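Local coordinates for protein myosin-I heavy chain (Dictyostelium discoideum, PDB 5EJY) that works as an actin-based, ATP-driven motor in early phagocytosis and adhesion, this piece being the first MyTH4-FERM unit of its tail, at residues Leu48-Ala53 / Lys57-Ile62; Pro117-Asn122 / Asp158-Val163; Cys133-Pro138 / Gln185-Thr190; Asn320-Ser325 / Gln399-His404; Val450-Gln455 / Ser489-Tyr494. All coordinates share one frame; numbering follows the deposited sequence.

Contact 1 (Leu48-Ala53 / Lys57-Ile62); sequences LVHSDA and KVAVEI
Ala53 and Lys57 join the two segments through the first turn of helix 53-70: Lys57 N donates to Ala53 O at 3.1 Å, with an N-H...O angle of 158°. The CB of Lys57 rests 3.8 Å from that same Ala53 O. From there the lysine chain leaves the contact. Its CG stands anti to the backbone N (chi1 178°), and two bends further out, at chi3 and chi4, curl the ammonium forward along its own helix, where Lys57 NZ forms a salt bridge with Glu61 OE2 at 2.9 Å. The nitrogen comes down on that oxygen from above the carboxylate plane, 47° out of it, one helical turn further on.

The CB of His50 points toward the helix, and the imidazole makes a loose touch, with His50 NE2 lying 4.4 Å from Ala59 CB and the methyl oblique to the ring. What fixes the ring is Glu104 of helix 102-112, whose OE1 is hydrogen-bonded to His50 NE2 and also to Leu48 N, tying side chain and backbone of the incoming loop to one carboxylate. Asp52 ends that loop: its OD1 takes Glu54 N and its OD2 takes Gln55 NE2. The result is a loop folding back along the start of the helix it leads into, with an aspartate N-cap at the turn, within the helical MyTH4 domain.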
# COMPACT_ATOMS: atom_id res chain seq x y z
N LEU A 48 21.70 -6.19 -26.87
CA LEU A 48 21.80 -4.80 -27.28
C LEU A 48 23.19 -4.27 -26.93
O LEU A 48 23.99 -4.96 -26.29
CB LEU A 48 20.71 -3.96 -26.63
CG LEU A 48 19.28 -4.44 -26.89
CD1 LEU A 48 18.26 -3.60 -26.15
CD2 LEU A 48 18.99 -4.44 -28.42
N VAL A 49 23.50 -3.07 -27.37
CA VAL A 49 24.83 -2.52 -27.15
C VAL A 49 24.84 -1.67 -25.88
O VAL A 49 24.11 -0.70 -25.77
CB VAL A 49 25.29 -1.66 -28.33
CG1 VAL A 49 26.65 -1.03 -28.04
CG2 VAL A 49 25.34 -2.52 -29.63
N HIS A 50 25.68 -2.06 -24.92
CA HIS A 50 25.86 -1.27 -23.71
C HIS A 50 27.29 -0.73 -23.65
O HIS A 50 28.25 -1.49 -23.75
CB HIS A 50 25.51 -2.11 -22.47
CG HIS A 50 24.17 -2.78 -22.55
ND1 HIS A 50 23.00 -2.15 -22.19
CD2 HIS A 50 23.82 -4.02 -22.97
CE1 HIS A 50 21.98 -2.98 -22.38
NE2 HIS A 50 22.45 -4.12 -22.85
N SER A 51 27.45 0.58 -23.48
CA SER A 51 28.78 1.16 -23.34
C SER A 51 29.38 0.82 -21.98
O SER A 51 30.59 0.86 -21.79
CB SER A 51 28.72 2.68 -23.52
OG SER A 51 27.93 3.28 -22.50
N ASP A 52 28.51 0.49 -21.03
CA ASP A 52 28.93 0.11 -19.69
C ASP A 52 29.26 -1.38 -19.70
O ASP A 52 28.37 -2.22 -19.87
CB ASP A 52 27.82 0.43 -18.70
CG ASP A 52 28.18 0.10 -17.25
OD1 ASP A 52 29.10 -0.70 -17.01
OD2 ASP A 52 27.50 0.64 -16.36
N ALA A 53 30.54 -1.71 -19.54
CA ALA A 53 30.99 -3.10 -19.58
C ALA A 53 30.30 -3.98 -18.54
O ALA A 53 30.08 -5.17 -18.78
CB ALA A 53 32.50 -3.17 -19.41
N LYS A 57 27.98 -7.47 -19.07
CA LYS A 57 28.17 -8.70 -18.32
C LYS A 57 26.88 -9.16 -17.65
O LYS A 57 26.54 -10.34 -17.65
CB LYS A 57 29.25 -8.52 -17.24
CG LYS A 57 29.46 -9.76 -16.38
CD LYS A 57 30.44 -9.52 -15.23
CE LYS A 57 29.83 -8.65 -14.13
NZ LYS A 57 28.82 -9.37 -13.29
N VAL A 58 26.16 -8.21 -17.06
CA VAL A 58 24.89 -8.54 -16.41
C VAL A 58 23.83 -9.02 -17.42
O VAL A 58 23.03 -9.91 -17.12
CB VAL A 58 24.36 -7.33 -15.61
CG1 VAL A 58 22.93 -7.59 -15.13
CG2 VAL A 58 25.29 -7.02 -14.43
N ALA A 59 23.81 -8.42 -18.60
CA ALA A 59 22.85 -8.85 -19.63
C ALA A 59 23.04 -10.32 -19.96
O ALA A 59 22.08 -11.08 -20.12
CB ALA A 59 22.99 -8.00 -20.88
N VAL A 60 24.30 -10.73 -20.06
CA VAL A 60 24.63 -12.13 -20.29
C VAL A 60 24.17 -13.01 -19.14
O VAL A 60 23.64 -14.10 -19.36
CB VAL A 60 26.15 -12.33 -20.55
CG1 VAL A 60 26.50 -13.81 -20.54
CG2 VAL A 60 26.56 -11.67 -21.88
N GLU A 61 24.34 -12.54 -17.90
CA GLU A 61 23.87 -13.29 -16.73
C GLU A 61 22.34 -13.40 -16.72
O GLU A 61 21.78 -14.43 -16.34
CB GLU A 61 24.33 -12.61 -15.43
CG GLU A 61 25.83 -12.61 -15.24
CD GLU A 61 26.26 -11.82 -14.01
OE1 GLU A 61 25.42 -11.08 -13.44
OE2 GLU A 61 27.43 -11.94 -13.61
N ILE A 62 21.68 -12.31 -17.10
CA ILE A 62 20.22 -12.31 -17.16
C ILE A 62 19.74 -13.41 -18.11
O ILE A 62 18.79 -14.14 -17.81
CB ILE A 62 19.69 -10.92 -17.60
CG1 ILE A 62 19.77 -9.94 -16.42
CG2 ILE A 62 18.26 -11.04 -18.18
CD1 ILE A 62 19.56 -8.47 -16.77

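Contact 2 (Pro117-Asn122 / Asp158-Val163); sequences PIQDLN and DVSKSV
Asn122 and Val163 make the close half of this contact. The amide nitrogen of the asparagine, Asn122 ND2, sits 3.8 Å from Val163 CG2, and the two side chains cross at about a right angle. That methyl, placed anti to the carbonyl carbon while CG1 stands anti to the backbone N (chi1 166°), also lies 4.2 Å from Asn122 O, so one branch of the valine meets both the side chain and the backbone of the asparagine. Both residues are buried.

One turn back along each helix the spacing opens and the chemistry becomes polar. Gln119, bent at chi2, brings its amide across, yet Gln119 OE1 remains 4.1 Å from Ser160 OG, too far for a direct bond. A water bridges the two segments instead. It donates to Gln119 OE1 at 2.7 Å and accepts from Ser160 N at 3.0 Å, while Asn122 ND2 gives it a third, weak bond. The water thus links the exposed glutamine to the backbone of the opposite segment and reaches in to the buried asparagine. Ser160 is the N-cap of its helix: chi1 of 45° turns its hydroxyl over the first turn, where OG accepts a long, weak bond from Val163 N at 3.5 Å.

In the fold, the contact joins the N-terminal ends of helices 119-133 and 161-180 in the MyTH4 domain. Further along helix 119-133, Ile123 and Trp126 add apolar contacts to Val163, and Tyr38, from a loop, touches Leu121.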
# COMPACT_ATOMS: atom_id res chain seq x y z
N PRO A 117 10.35 -24.16 -30.06
CA PRO A 117 9.81 -25.45 -30.51
C PRO A 117 8.95 -26.20 -29.48
O PRO A 117 8.01 -26.90 -29.88
CB PRO A 117 11.07 -26.26 -30.82
CG PRO A 117 12.09 -25.73 -29.85
CD PRO A 117 11.78 -24.25 -29.71
N ILE A 118 9.25 -26.05 -28.19
CA ILE A 118 8.55 -26.79 -27.14
C ILE A 118 7.53 -25.94 -26.38
O ILE A 118 7.87 -24.91 -25.80
CB ILE A 118 9.53 -27.41 -26.12
CG1 ILE A 118 10.46 -28.41 -26.81
CG2 ILE A 118 8.77 -28.11 -25.02
CD1 ILE A 118 11.86 -27.88 -27.04
N GLN A 119 6.28 -26.40 -26.38
CA GLN A 119 5.17 -25.64 -25.80
C GLN A 119 5.37 -25.21 -24.35
O GLN A 119 5.08 -24.06 -24.00
CB GLN A 119 3.85 -26.41 -25.96
CG GLN A 119 3.37 -26.51 -27.40
CD GLN A 119 3.12 -25.15 -28.02
OE1 GLN A 119 2.61 -24.24 -27.36
NE2 GLN A 119 3.47 -24.99 -29.29
N ASP A 120 5.85 -26.12 -23.50
CA ASP A 120 6.08 -25.82 -22.09
C ASP A 120 7.11 -24.72 -21.89
O ASP A 120 7.03 -23.95 -20.94
CB ASP A 120 6.51 -27.06 -21.30
CG ASP A 120 5.35 -27.99 -20.97
OD1 ASP A 120 4.18 -27.58 -21.13
OD2 ASP A 120 5.62 -29.14 -20.55
N LEU A 121 8.10 -24.65 -22.77
CA LEU A 121 9.10 -23.60 -22.69
C LEU A 121 8.51 -22.26 -23.09
O LEU A 121 8.77 -21.24 -22.43
CB LEU A 121 10.32 -23.93 -23.56
CG LEU A 121 11.09 -25.19 -23.18
CD1 LEU A 121 12.33 -25.33 -24.05
CD2 LEU A 121 11.46 -25.17 -21.71
N ASN A 122 7.72 -22.25 -24.16
CA ASN A 122 7.06 -21.04 -24.63
C ASN A 122 6.21 -20.48 -23.49
O ASN A 122 6.16 -19.27 -23.26
CB ASN A 122 6.20 -21.33 -25.86
CG ASN A 122 6.09 -20.14 -26.83
OD1 ASN A 122 7.08 -19.45 -27.09
ND2 ASN A 122 4.89 -19.91 -27.36
N ASP A 158 -3.08 -20.02 -32.99
CA ASP A 158 -1.88 -20.57 -32.34
C ASP A 158 -1.71 -20.07 -30.92
O ASP A 158 -2.54 -19.33 -30.38
CB ASP A 158 -0.61 -20.31 -33.13
CG ASP A 158 0.49 -21.30 -32.79
OD2 ASP A 158 1.10 -21.18 -31.70
N VAL A 159 -0.59 -20.46 -30.33
CA VAL A 159 -0.35 -20.41 -28.90
C VAL A 159 -1.45 -21.09 -28.11
O VAL A 159 -2.63 -20.92 -28.36
CB VAL A 159 0.00 -18.99 -28.37
CG1 VAL A 159 1.04 -18.33 -29.27
CG2 VAL A 159 -1.24 -18.11 -28.22
N SER A 160 -1.01 -21.88 -27.14
CA SER A 160 -1.90 -22.47 -26.18
C SER A 160 -2.75 -21.40 -25.51
O SER A 160 -2.49 -20.19 -25.66
CB SER A 160 -1.07 -23.21 -25.13
OG SER A 160 0.02 -22.40 -24.73
N LYS A 161 -3.77 -21.84 -24.79
CA LYS A 161 -4.58 -20.93 -24.00
C LYS A 161 -3.67 -20.19 -23.01
O LYS A 161 -3.86 -19.01 -22.76
CB LYS A 161 -5.66 -21.70 -23.23
CG LYS A 161 -6.47 -20.83 -22.28
CD LYS A 161 -7.43 -21.65 -21.43
CE LYS A 161 -7.96 -20.84 -20.25
NZ LYS A 161 -8.53 -19.53 -20.68
N SER A 162 -2.69 -20.90 -22.47
CA SER A 162 -1.80 -20.34 -21.45
C SER A 162 -0.98 -19.16 -21.96
O SER A 162 -0.90 -18.11 -21.31
CB SER A 162 -0.89 -21.43 -20.87
OG SER A 162 0.24 -20.86 -20.23
N VAL A 163 -0.37 -19.31 -23.14
CA VAL A 163 0.35 -18.22 -23.76
C VAL A 163 -0.58 -17.05 -24.07
O VAL A 163 -0.23 -15.89 -23.84
CB VAL A 163 1.09 -18.65 -25.04
CG1 VAL A 163 1.53 -17.44 -25.83
CG2 VAL A 163 2.26 -19.54 -24.68
O HOH W 1 2.01 -21.58 -27.30

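Contact 3 (Cys133-Pro138 / Gln185-Thr190); sequences CSTFPP and QVPSVT
Thr135 meets the ring of Pro187 with both of its branches. Its hydroxyl is the nearer one: Thr135 OG1 lies 3.3 Å from Pro187 CD and 3.5 Å from Pro187 CG, so the oxygen sits beside two ring methylenes. The methyl, Thr135 CG2, follows at 3.9 Å from Pro187 CD, and also comes within 4.3 Å of Gln185 O. The threonine therefore straddles the ring edge at CD, with chi1 of -47° setting OG1 beside its own backbone N and CG2 anti to it.

The second shell explains why these groups hold their places. Thr135 OG1 is hydrogen-bonded to Phe131 O, one turn back in helix 119-133, so the polar end of the side chain is engaged by its own helix. Arg183 NH1 bonds Ser134 O, bringing the approach to the proline segment against the end of that helix. Beyond the proline, Val186 O accepts from Ser269 OG, and Val189 N pairs with Glu272 OE2; both partners belong to helix 264-277 of the FERM portion, while Leu92 of helix 81-97 touches Thr135.

No hydrogen bond crosses between the two segments themselves. Proline has no N-H to offer, and the hydroxyl already has a carbonyl partner, so between these two buried residues the threonine acts through van der Waals contact, and shape rather than polarity matches it to the ring.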
# COMPACT_ATOMS: atom_id res chain seq x y z
N CYS A 133 6.35 -7.29 -17.46
CA CYS A 133 5.34 -6.27 -17.70
C CYS A 133 4.72 -5.74 -16.39
O CYS A 133 4.29 -4.58 -16.33
CB CYS A 133 4.22 -6.82 -18.59
SG CYS A 133 4.74 -7.04 -20.32
N SER A 134 4.64 -6.61 -15.39
CA SER A 134 4.07 -6.26 -14.08
C SER A 134 5.04 -5.46 -13.20
O SER A 134 4.67 -5.05 -12.10
CB SER A 134 3.66 -7.54 -13.34
OG SER A 134 2.73 -8.31 -14.12
N THR A 135 6.26 -5.26 -13.69
CA THR A 135 7.31 -4.60 -12.91
C THR A 135 7.81 -3.27 -13.51
O THR A 135 7.95 -2.28 -12.79
CB THR A 135 8.51 -5.56 -12.65
OG1 THR A 135 8.02 -6.84 -12.21
CG2 THR A 135 9.47 -4.97 -11.56
N PHE A 136 8.09 -3.26 -14.81
CA PHE A 136 8.52 -2.04 -15.50
C PHE A 136 8.26 -2.20 -17.00
O PHE A 136 8.25 -3.32 -17.52
CB PHE A 136 10.02 -1.74 -15.28
CG PHE A 136 10.91 -2.91 -15.59
CD1 PHE A 136 11.25 -3.21 -16.90
CD2 PHE A 136 11.35 -3.75 -14.57
CE1 PHE A 136 12.04 -4.32 -17.20
CE2 PHE A 136 12.15 -4.85 -14.85
CZ PHE A 136 12.48 -5.14 -16.18
N PRO A 137 8.04 -1.08 -17.70
CA PRO A 137 7.76 -1.19 -19.12
C PRO A 137 9.04 -1.09 -19.96
O PRO A 137 10.10 -0.70 -19.46
CB PRO A 137 6.86 0.01 -19.37
CG PRO A 137 7.42 1.06 -18.43
CD PRO A 137 7.93 0.31 -17.21
N PRO A 138 8.94 -1.46 -21.25
CA PRO A 138 10.05 -1.16 -22.16
C PRO A 138 10.19 0.35 -22.23
O PRO A 138 9.23 1.06 -21.95
CB PRO A 138 9.54 -1.69 -23.52
CG PRO A 138 8.44 -2.69 -23.17
CD PRO A 138 7.81 -2.12 -21.91
N GLN A 185 8.92 -1.42 -6.21
CA GLN A 185 9.53 -2.64 -5.72
C GLN A 185 9.35 -3.79 -6.70
O GLN A 185 8.43 -3.79 -7.52
CB GLN A 185 8.92 -3.04 -4.36
CG GLN A 185 8.88 -1.90 -3.31
CD GLN A 185 10.26 -1.31 -2.99
OE1 GLN A 185 11.28 -2.00 -3.11
NE2 GLN A 185 10.30 -0.04 -2.58
N VAL A 186 10.23 -4.78 -6.59
CA VAL A 186 10.09 -6.05 -7.29
C VAL A 186 8.99 -6.89 -6.63
O VAL A 186 8.92 -6.97 -5.40
CB VAL A 186 11.43 -6.82 -7.26
CG1 VAL A 186 11.25 -8.26 -7.75
CG2 VAL A 186 12.49 -6.06 -8.08
N PRO A 187 8.12 -7.52 -7.44
CA PRO A 187 7.06 -8.38 -6.91
C PRO A 187 7.55 -9.40 -5.86
O PRO A 187 8.60 -10.03 -6.04
CB PRO A 187 6.57 -9.12 -8.15
CG PRO A 187 6.74 -8.13 -9.23
CD PRO A 187 7.98 -7.34 -8.90
N SER A 188 6.78 -9.53 -4.78
CA SER A 188 7.01 -10.59 -3.80
C SER A 188 6.66 -11.94 -4.42
O SER A 188 6.03 -12.01 -5.47
CB SER A 188 6.10 -10.39 -2.59
OG SER A 188 4.74 -10.42 -2.97
N VAL A 189 7.04 -13.02 -3.75
CA VAL A 189 6.66 -14.36 -4.21
C VAL A 189 5.14 -14.53 -4.33
O VAL A 189 4.65 -15.17 -5.26
CB VAL A 189 7.22 -15.47 -3.30
CG1 VAL A 189 6.63 -16.83 -3.70
CG2 VAL A 189 8.73 -15.49 -3.38
N THR A 190 4.39 -13.97 -3.39
CA THR A 190 2.93 -14.11 -3.44
C THR A 190 2.36 -13.47 -4.70
O THR A 190 1.45 -14.02 -5.34
CB THR A 190 2.26 -13.51 -2.21
OG1 THR A 190 2.83 -14.07 -1.04
CG2 THR A 190 0.77 -13.82 -2.24

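Contact 4 (Asn320-Ser325 / Gln399-His404); sequences NDLFNS and QLLEKH
The imidazole of His404 has one face covered by Leu322: CD2 of the leucine stands 3.5 Å above the ring plane, over its centre, in a CH-pi contact. Measured to the ring centroid, Leu322 CD2 is 3.6 Å away and 14° off the normal, so the methyl carbon sits almost directly above the middle of the ring. The other methyl lies toward the root of the imidazole, with Leu322 CD1 at 3.8 Å from His404 CG, and the isopropyl fork thereby spans the ring from its attachment to its far end. The two side chains come from opposite directions. At the ring's rim, His404 ND1 is hydrogen-bonded to Leu406 N just along the chain, which fixes the rotation of the imidazole. The rings of Tyr333 and His404 pair edge-to-face.

Leu322 CD1 is shared. Besides the histidine it touches Leu401 CD2 at 4.0 Å, the methyl by which Leu401 reaches across. In the histidine, CG anti to the backbone N (chi1 -167°) swings the ring from the loop beyond helix 390-402 back over the leucine. Replacing the imidazole of His404 with the single methyl of an alanine would probably strip Leu322 CD2 of the ring face it lies on and leave Leu406 N without its side-chain acceptor.

All three touching residues are buried. Leu318, one turn earlier in helix 304-322, continues the apolar seam on Leu401, and Tyr333 of helix 331-346 packs on Leu322 as well. The C-terminal end of helix 304-322 thus packs on that of helix 390-402 and the residues just after it, within the all-helical central lobe of the FERM domain.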
# COMPACT_ATOMS: atom_id res chain seq x y z
N ASN A 320 -10.26 3.46 20.20
CA ASN A 320 -8.94 2.85 20.29
C ASN A 320 -7.82 3.87 20.45
O ASN A 320 -6.86 3.64 21.18
CB ASN A 320 -8.67 1.95 19.08
CG ASN A 320 -9.56 0.73 19.07
OD1 ASN A 320 -10.00 0.26 20.12
ND2 ASN A 320 -9.85 0.21 17.87
N ASP A 321 -7.94 5.01 19.77
CA ASP A 321 -6.93 6.04 19.92
C ASP A 321 -6.96 6.63 21.34
O ASP A 321 -5.93 6.96 21.90
CB ASP A 321 -7.11 7.15 18.88
CG ASP A 321 -6.63 6.74 17.49
OD1 ASP A 321 -5.84 5.78 17.37
OD2 ASP A 321 -7.04 7.38 16.51
N LEU A 322 -8.15 6.75 21.92
CA LEU A 322 -8.26 7.33 23.26
C LEU A 322 -7.80 6.35 24.34
O LEU A 322 -7.67 6.71 25.52
CB LEU A 322 -9.68 7.86 23.52
CG LEU A 322 -10.04 9.00 22.58
CD1 LEU A 322 -11.45 9.52 22.81
CD2 LEU A 322 -9.02 10.14 22.73
N PHE A 323 -7.54 5.11 23.93
CA PHE A 323 -6.94 4.10 24.80
C PHE A 323 -5.43 4.05 24.60
O PHE A 323 -4.73 3.24 25.22
CB PHE A 323 -7.56 2.70 24.55
CG PHE A 323 -8.70 2.35 25.49
CD1 PHE A 323 -9.52 3.34 26.02
CD2 PHE A 323 -8.94 1.03 25.85
CE1 PHE A 323 -10.56 3.01 26.89
CE2 PHE A 323 -9.98 0.70 26.71
CZ PHE A 323 -10.79 1.70 27.23
N ASN A 324 -4.93 4.92 23.73
CA ASN A 324 -3.51 5.00 23.42
C ASN A 324 -2.88 6.11 24.28
O ASN A 324 -3.29 7.26 24.18
CB ASN A 324 -3.36 5.34 21.93
CG ASN A 324 -1.91 5.39 21.46
OD1 ASN A 324 -1.00 5.70 22.23
ND2 ASN A 324 -1.69 5.08 20.19
N SER A 325 -1.91 5.76 25.12
CA SER A 325 -1.33 6.76 26.04
C SER A 325 -0.70 7.97 25.32
O SER A 325 -0.59 9.04 25.90
CB SER A 325 -0.34 6.12 27.02
OG SER A 325 0.74 5.51 26.35
N GLN A 399 -21.57 9.74 22.80
CA GLN A 399 -21.58 11.12 23.28
C GLN A 399 -20.23 11.48 23.90
O GLN A 399 -19.67 12.53 23.60
CB GLN A 399 -22.70 11.34 24.30
N LEU A 400 -19.73 10.62 24.77
CA LEU A 400 -18.44 10.85 25.43
C LEU A 400 -17.30 10.92 24.42
O LEU A 400 -16.35 11.70 24.58
CB LEU A 400 -18.17 9.75 26.45
CG LEU A 400 -18.99 9.82 27.74
CD1 LEU A 400 -18.80 8.57 28.59
CD2 LEU A 400 -18.59 11.08 28.53
N LEU A 401 -17.39 10.08 23.39
CA LEU A 401 -16.38 10.07 22.33
C LEU A 401 -16.45 11.36 21.53
O LEU A 401 -15.43 12.00 21.28
CB LEU A 401 -16.58 8.85 21.41
CG LEU A 401 -16.28 7.46 21.99
CD1 LEU A 401 -16.61 6.37 20.98
CD2 LEU A 401 -14.83 7.35 22.43
N GLU A 402 -17.66 11.74 21.13
CA GLU A 402 -17.85 12.89 20.26
C GLU A 402 -17.46 14.23 20.90
O GLU A 402 -17.19 15.20 20.20
CB GLU A 402 -19.30 12.97 19.75
CG GLU A 402 -19.63 11.96 18.67
CD GLU A 402 -18.84 12.19 17.39
OE1 GLU A 402 -18.24 13.27 17.26
OE2 GLU A 402 -18.82 11.28 16.53
N LYS A 403 -17.43 14.27 22.23
CA LYS A 403 -17.12 15.52 22.93
C LYS A 403 -15.67 15.61 23.38
O LYS A 403 -15.25 16.63 23.95
CB LYS A 403 -18.05 15.71 24.14
CG LYS A 403 -19.52 15.91 23.77
CD LYS A 403 -19.72 17.13 22.88
CE LYS A 403 -21.20 17.37 22.57
N HIS A 404 -14.89 14.56 23.14
CA HIS A 404 -13.45 14.61 23.45
C HIS A 404 -12.75 15.59 22.52
O HIS A 404 -13.10 15.68 21.35
CB HIS A 404 -12.83 13.23 23.33
CG HIS A 404 -11.46 13.14 23.93
ND1 HIS A 404 -10.33 13.62 23.29
CD2 HIS A 404 -11.04 12.65 25.12
CE1 HIS A 404 -9.28 13.41 24.06
NE2 HIS A 404 -9.68 12.82 25.17

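Contact 5 (Val450-Gln455 / Ser489-Tyr494); sequences VKYSNQ and SLIKEY
Tyr452 reaches from a 3-10 turn onto Tyr494 and Ile491 of helix 484-499. Its CB points toward the helix, and CG anti to the carbonyl carbon (chi1 -65°) lays the ring alongside Ile491 and Tyr494. Along one side, Tyr452 CD1 lies 4.4 Å from Ile491 CG2; next, CE1 of Tyr452 comes to 3.8 Å from Tyr494 CB. Tyr452 CZ is closer to that same Tyr494 CB, at 3.5 Å. At the tip, Tyr452 OH lies 3.4 Å from Tyr494 CD2, oblique to that ring, while its hydrogen-bond partner is Asn432 O.

This is the C-terminal lobe of the FERM domain, whose PH-like fold sets a final helix against beta sheets; Leu431 of strand 426-432 touches both tyrosines and Ile491. The aromatic planes are near parallel, 29° apart, but slid so far, with centroids 6.0 Å apart, that they barely overlap. A leucine in place of Tyr452 would probably open a gap beside Tyr494 and deprive Asn432 O of its hydroxyl partner. Within the turn, Gln455 NE2 donates to Lys451 O at 3.0 Å, on the opposite face of that carbonyl from Asn454 N.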
# COMPACT_ATOMS: atom_id res chain seq x y z
N VAL A 450 -2.42 26.38 14.81
CA VAL A 450 -1.53 26.85 13.76
C VAL A 450 -2.27 26.90 12.43
O VAL A 450 -3.04 26.00 12.10
CB VAL A 450 -0.28 25.95 13.67
CG1 VAL A 450 0.63 26.41 12.54
CG2 VAL A 450 0.47 25.96 15.01
N LYS A 451 -2.05 27.97 11.68
CA LYS A 451 -2.83 28.23 10.46
C LYS A 451 -2.25 27.58 9.20
O LYS A 451 -1.06 27.71 8.93
CB LYS A 451 -2.93 29.74 10.21
CG LYS A 451 -3.60 30.54 11.32
CD LYS A 451 -3.43 32.03 11.04
CE LYS A 451 -3.71 32.88 12.27
NZ LYS A 451 -5.09 32.65 12.79
N TYR A 452 -3.11 26.94 8.41
CA TYR A 452 -2.70 26.45 7.09
C TYR A 452 -2.24 27.62 6.23
O TYR A 452 -1.36 27.47 5.38
CB TYR A 452 -3.85 25.71 6.39
CG TYR A 452 -4.27 24.44 7.08
CD1 TYR A 452 -3.44 23.32 7.10
CD2 TYR A 452 -5.50 24.34 7.72
CE1 TYR A 452 -3.82 22.13 7.74
CE2 TYR A 452 -5.89 23.17 8.35
CZ TYR A 452 -5.04 22.07 8.36
OH TYR A 452 -5.43 20.91 9.01
N SER A 453 -2.83 28.79 6.45
CA SER A 453 -2.51 29.96 5.63
C SER A 453 -1.09 30.47 5.87
O SER A 453 -0.56 31.24 5.07
CB SER A 453 -3.53 31.08 5.84
OG SER A 453 -3.51 31.53 7.18
N ASN A 454 -0.48 30.04 6.96
CA ASN A 454 0.91 30.41 7.22
C ASN A 454 1.96 29.47 6.63
O ASN A 454 3.15 29.79 6.64
CB ASN A 454 1.14 30.63 8.71
CG ASN A 454 0.57 31.95 9.17
OD1 ASN A 454 0.46 32.88 8.37
ND2 ASN A 454 0.18 32.04 10.43
N GLN A 455 1.52 28.34 6.08
CA GLN A 455 2.46 27.37 5.53
C GLN A 455 2.82 27.64 4.07
O GLN A 455 2.00 28.13 3.30
CB GLN A 455 1.92 25.94 5.70
CG GLN A 455 1.36 25.68 7.08
CD GLN A 455 2.32 26.14 8.17
OE1 GLN A 455 3.53 25.97 8.06
NE2 GLN A 455 1.77 26.73 9.22
N SER A 489 1.22 14.90 4.08
CA SER A 489 0.04 14.74 3.23
C SER A 489 -1.22 15.31 3.88
O SER A 489 -2.09 15.83 3.20
CB SER A 489 -0.17 13.27 2.80
OG SER A 489 -0.47 12.46 3.92
N LEU A 490 -1.32 15.23 5.21
CA LEU A 490 -2.46 15.83 5.89
C LEU A 490 -2.45 17.34 5.67
O LEU A 490 -3.48 17.94 5.37
CB LEU A 490 -2.42 15.54 7.39
CG LEU A 490 -2.78 14.12 7.82
CD1 LEU A 490 -2.53 13.95 9.32
CD2 LEU A 490 -4.24 13.82 7.47
N ILE A 491 -1.29 17.96 5.82
CA ILE A 491 -1.22 19.40 5.64
C ILE A 491 -1.63 19.76 4.21
O ILE A 491 -2.46 20.65 3.99
CB ILE A 491 0.16 19.96 5.97
CG1 ILE A 491 0.44 19.75 7.46
CG2 ILE A 491 0.24 21.45 5.59
CD1 ILE A 491 1.85 20.17 7.92
N LYS A 492 -1.07 19.04 3.24
CA LYS A 492 -1.40 19.30 1.84
C LYS A 492 -2.88 19.04 1.50
O LYS A 492 -3.49 19.82 0.77
CB LYS A 492 -0.48 18.50 0.92
CG LYS A 492 0.98 18.94 1.02
CD LYS A 492 1.86 18.19 0.04
CE LYS A 492 3.12 18.99 -0.29
NZ LYS A 492 4.02 19.12 0.88
N GLU A 493 -3.44 17.95 2.02
CA GLU A 493 -4.83 17.61 1.72
C GLU A 493 -5.85 18.55 2.37
O GLU A 493 -6.85 18.92 1.75
CB GLU A 493 -5.13 16.16 2.12
CG GLU A 493 -4.32 15.14 1.35
CD GLU A 493 -4.92 14.83 -0.01
OE1 GLU A 493 -5.75 15.63 -0.50
OE2 GLU A 493 -4.56 13.79 -0.59
N TYR A 494 -5.63 18.92 3.63
CA TYR A 494 -6.53 19.90 4.24
C TYR A 494 -6.42 21.24 3.51
O TYR A 494 -7.43 21.89 3.25
CB TYR A 494 -6.25 20.09 5.73
CG TYR A 494 -6.90 19.03 6.58
CD1 TYR A 494 -8.29 18.92 6.67
CD2 TYR A 494 -6.13 18.12 7.29
CE1 TYR A 494 -8.88 17.93 7.44
CE2 TYR A 494 -6.71 17.13 8.06
CZ TYR A 494 -8.08 17.04 8.13
OH TYR A 494 -8.64 16.07 8.91

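Overall arrangement
Contacts 1, 2 and 3 share the MyTH4 domain, while contacts 4 and 5 lie in the FERM portion, with centres about 24 Å apart. Contacts 2 and 3 both use helix 119-133, one at its start and the other just past its end, about 22 Å apart between centres. Contacts 4 and 5 are buried, and their side chains meet through methyls and aromatic rings. Contacts 1 and 2 lie far from the chain's centre, are partly exposed, and are more polar: a backbone hydrogen bond crosses contact 1 and a bridging water crosses contact 2, each beside a helix N-cap. Contact 3, about 15 Å from the centre, is intermediate: without a hydrogen bond between its segments, a threonine against a proline ring, its surroundings tie the MyTH4 domain to the FERM helix 264-277.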